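Local coordinates for uncharacterized protein (Peptoclostridium difficile, PDB 6N7M) that is of unknown function; its modelled part forms two helices, and it is found as a two-chain assembly, at residues G31-Y35 with K85-P89. Numbering follows the deposited sequence.
Sequences GVEHY and KIMKP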
ATOM      1  N   GLY A  31      12.696   7.059  -8.944  1.00 32.43           N
ATOM      2  CA  GLY A  31      11.950   5.786  -9.053  1.00 36.13           C
ATOM      3  C   GLY A  31      10.826   5.664  -8.030  1.00 32.56           C
ATOM      4  O   GLY A  31      10.986   6.158  -6.874  1.00 37.50           O
ATOM      5  N   VAL A  32       9.758   4.967  -8.405  1.00 26.77           N
ATOM      6  CA  VAL A  32       8.619   4.735  -7.469  1.00 29.85           C
ATOM      7  C   VAL A  32       9.050   3.629  -6.515  1.00 32.54           C
ATOM      8  O   VAL A  32       9.536   2.579  -7.013  1.00 30.51           O
ATOM      9  CB  VAL A  32       7.320   4.356  -8.200  1.00 28.78           C
ATOM     10  CG1 VAL A  32       6.210   4.008  -7.215  1.00 29.01           C
ATOM     11  CG2 VAL A  32       6.866   5.436  -9.166  1.00 30.03           C
ATOM     12  N   GLU A  33       8.864   3.862  -5.219  1.00 22.56           N
ATOM     13  CA  GLU A  33       9.270   2.884  -4.200  1.00 29.85           C
ATOM     14  C   GLU A  33       8.409   1.651  -4.422  1.00 22.73           C
ATOM     15  O   GLU A  33       7.220   1.806  -4.474  1.00 19.74           O
ATOM     16  CB  GLU A  33       9.119   3.448  -2.784  1.00 41.92           C
ATOM     17  CG  GLU A  33       9.749   2.568  -1.717  1.00 54.21           C
ATOM     18  CD  GLU A  33      11.267   2.531  -1.769  1.00 60.68           C
ATOM     19  OE1 GLU A  33      11.846   3.514  -2.270  1.00 57.97           O
ATOM     20  OE2 GLU A  33      11.867   1.508  -1.336  1.00 78.57           O
ATOM     21  N   HIS A  34       9.023   0.498  -4.595  1.00 20.78           N
ATOM     22  CA  HIS A  34       8.201  -0.702  -4.839  1.00 20.29           C
ATOM     23  C   HIS A  34       8.723  -1.869  -4.034  1.00 21.37           C
ATOM     24  O   HIS A  34       9.832  -1.832  -3.611  1.00 29.64           O
ATOM     25  CB  HIS A  34       8.125  -1.018  -6.323  1.00 22.35           C
ATOM     26  CG  HIS A  34       9.444  -1.262  -6.947  1.00 22.97           C
ATOM     27  ND1 HIS A  34      10.285  -0.251  -7.313  1.00 26.30           N
ATOM     28  CD2 HIS A  34      10.057  -2.404  -7.290  1.00 21.10           C
ATOM     29  CE1 HIS A  34      11.356  -0.758  -7.851  1.00 23.55           C
ATOM     30  NE2 HIS A  34      11.229  -2.071  -7.859  1.00 24.70           N
ATOM     31  N   TYR A  35       7.885  -2.864  -3.868  1.00 20.70           N
ATOM     32  CA  TYR A  35       8.227  -4.062  -3.076  1.00 19.13           C
ATOM     33  C   TYR A  35       9.245  -4.959  -3.769  1.00 19.03           C
ATOM     34  O   TYR A  35       9.212  -5.083  -5.018  1.00 21.65           O
ATOM     35  CB  TYR A  35       6.991  -4.936  -2.876  1.00 18.72           C
ATOM     36  CG  TYR A  35       6.033  -4.452  -1.824  1.00 17.32           C
ATOM     37  CD1 TYR A  35       6.287  -4.709  -0.493  1.00 15.63           C
ATOM     38  CD2 TYR A  35       4.868  -3.784  -2.158  1.00 17.04           C
ATOM     39  CE1 TYR A  35       5.396  -4.363   0.504  1.00 18.56           C
ATOM     40  CE2 TYR A  35       3.980  -3.395  -1.169  1.00 18.82           C
ATOM     41  CZ  TYR A  35       4.249  -3.682   0.163  1.00 19.02           C
ATOM     42  OH  TYR A  35       3.396  -3.321   1.154  1.00 21.64           O
ATOM     43  N   LYS A  85       6.290  -3.917 -10.687  1.00 22.28           N
ATOM     44  CA  LYS A  85       6.609  -2.913  -9.655  1.00 27.57           C
ATOM     45  C   LYS A  85       5.305  -2.603  -8.901  1.00 22.58           C
ATOM     46  O   LYS A  85       4.378  -2.045  -9.500  1.00 23.56           O
ATOM     47  CB  LYS A  85       7.210  -1.656 -10.310  1.00 37.22           C
ATOM     48  CG  LYS A  85       8.451  -1.887 -11.173  1.00 40.56           C
ATOM     49  CD  LYS A  85       9.625  -2.422 -10.407  1.00 56.48           C
ATOM     50  CE  LYS A  85      10.809  -2.784 -11.280  1.00 61.44           C
ATOM     51  NZ  LYS A  85      10.520  -3.956 -12.141  1.00 66.05           N
ATOM     52  N   ILE A  86       5.176  -3.133  -7.692  1.00 24.18           N
ATOM     53  CA  ILE A  86       3.991  -2.914  -6.818  1.00 20.27           C
ATOM     54  C   ILE A  86       4.401  -1.799  -5.874  1.00 21.55           C
ATOM     55  O   ILE A  86       5.332  -2.015  -5.089  1.00 18.23           O
ATOM     56  CB  ILE A  86       3.598  -4.197  -6.066  1.00 20.49           C
ATOM     57  CG1 ILE A  86       3.299  -5.320  -7.062  1.00 19.46           C
ATOM     58  CG2 ILE A  86       2.416  -3.936  -5.129  1.00 18.69           C
ATOM     59  CD1 ILE A  86       2.995  -6.638  -6.414  1.00 21.04           C
HETATM   60  N   MSE A  87       3.763  -0.637  -6.000  1.00 25.79           N
HETATM   61  CA  MSE A  87       4.159   0.506  -5.163  1.00 20.33           C
HETATM   62  C   MSE A  87       4.095   0.153  -3.680  1.00 20.16           C
HETATM   63  O   MSE A  87       3.093  -0.431  -3.234  1.00 22.73           O
HETATM   64  CB  MSE A  87       3.284   1.726  -5.452  1.00 30.23           C
HETATM   65  CG  MSE A  87       3.700   2.903  -4.617  1.00 27.28           C
HETATM   66 SE   MSE A  87       2.672   4.448  -5.172  1.00 36.67          SE
HETATM   67  CE  MSE A  87       0.802   3.890  -5.074  1.00 32.37           C
ATOM     68  N   LYS A  88       5.157   0.511  -2.956  1.00 21.24           N
ATOM     69  CA  LYS A  88       5.270   0.199  -1.505  1.00 23.45           C
ATOM     70  C   LYS A  88       4.774   1.399  -0.712  1.00 26.11           C
ATOM     71  O   LYS A  88       4.998   2.534  -1.125  1.00 25.48           O
ATOM     72  CB  LYS A  88       6.733  -0.118  -1.173  1.00 22.83           C
ATOM     73  CG  LYS A  88       7.019  -0.720   0.180  1.00 27.08           C
ATOM     74  CD  LYS A  88       8.462  -1.133   0.344  1.00 33.42           C
ATOM     75  CE  LYS A  88       8.728  -1.854   1.646  1.00 39.18           C
ATOM     76  NZ  LYS A  88       8.430  -0.981   2.811  1.00 49.69           N
ATOM     77  N   PRO A  89       4.081   1.203   0.431  1.00 27.26           N
ATOM     78  CA  PRO A  89       3.667   2.339   1.245  1.00 25.40           C
ATOM     79  C   PRO A  89       4.914   3.087   1.740  1.00 25.76           C
ATOM     80  O   PRO A  89       5.958   2.463   1.939  1.00 26.99           O
ATOM     81  CB  PRO A  89       2.917   1.719   2.433  1.00 26.51           C
ATOM     82  CG  PRO A  89       2.581   0.301   2.000  1.00 28.76           C
ATOM     83  CD  PRO A  89       3.638  -0.086   0.986  1.00 30.33           C
TER
HETATM   84  O   HOH W   1       7.242  -4.823  -6.646  1.00 22.26           O
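His34 and Met87 form a single isolated beta bridge, with CA atoms 4.2 Å apart; the direction from Val32 to Tyr35 lies 89° from that of Lys85 to Pro89. Two backbone hydrogen bonds flank this antiparallel, non-hydrogen-bonded pair. Lys88 N donates to Glu33 O at 2.9 Å, with an angle of 172° at the hydrogen. Tyr35 N donates to Ile86 O at 3.0 Å. The bridge ties the loop before helix 37-51 to the loop after helix 62-82, beside the open end of this helical hairpin.

The His34 ring is turned back over its own backbone, with CG between N and the carbonyl carbon (chi1 59°). There ND1 donates to Val32 O at 2.9 Å, in the ring plane, which fixes the ring's rotation. Lys85 runs alongside and makes a CH-pi contact: its CD lies over one ring face, displaced toward the rim, 3.3 Å from the His34 centroid. Lys85 NZ hydrogen-bonds Gly83 O.

Lys88 crosses Tyr35 at about a right angle. Its CG makes a CH-pi contact over the centre of one ring face, 4.0 Å from the Tyr35 centroid. Pro89 CD meets the hydroxyl end of the same ring, and Ile86 CG2 touches its CD2. The Tyr35 ring also meets the Tyr40 ring.

Val32 CG1 packs on CG of Met87, a selenomethionine. On the second subunit, Thr68 OG1 is hydrogen-bonded to Glu33 N and Thr68 packs on Val32, while Met72 packs on Met87. A water bridges the backbones, donating to Tyr35 O at 2.6 Å and accepting from Ile86 N at 2.9 Å.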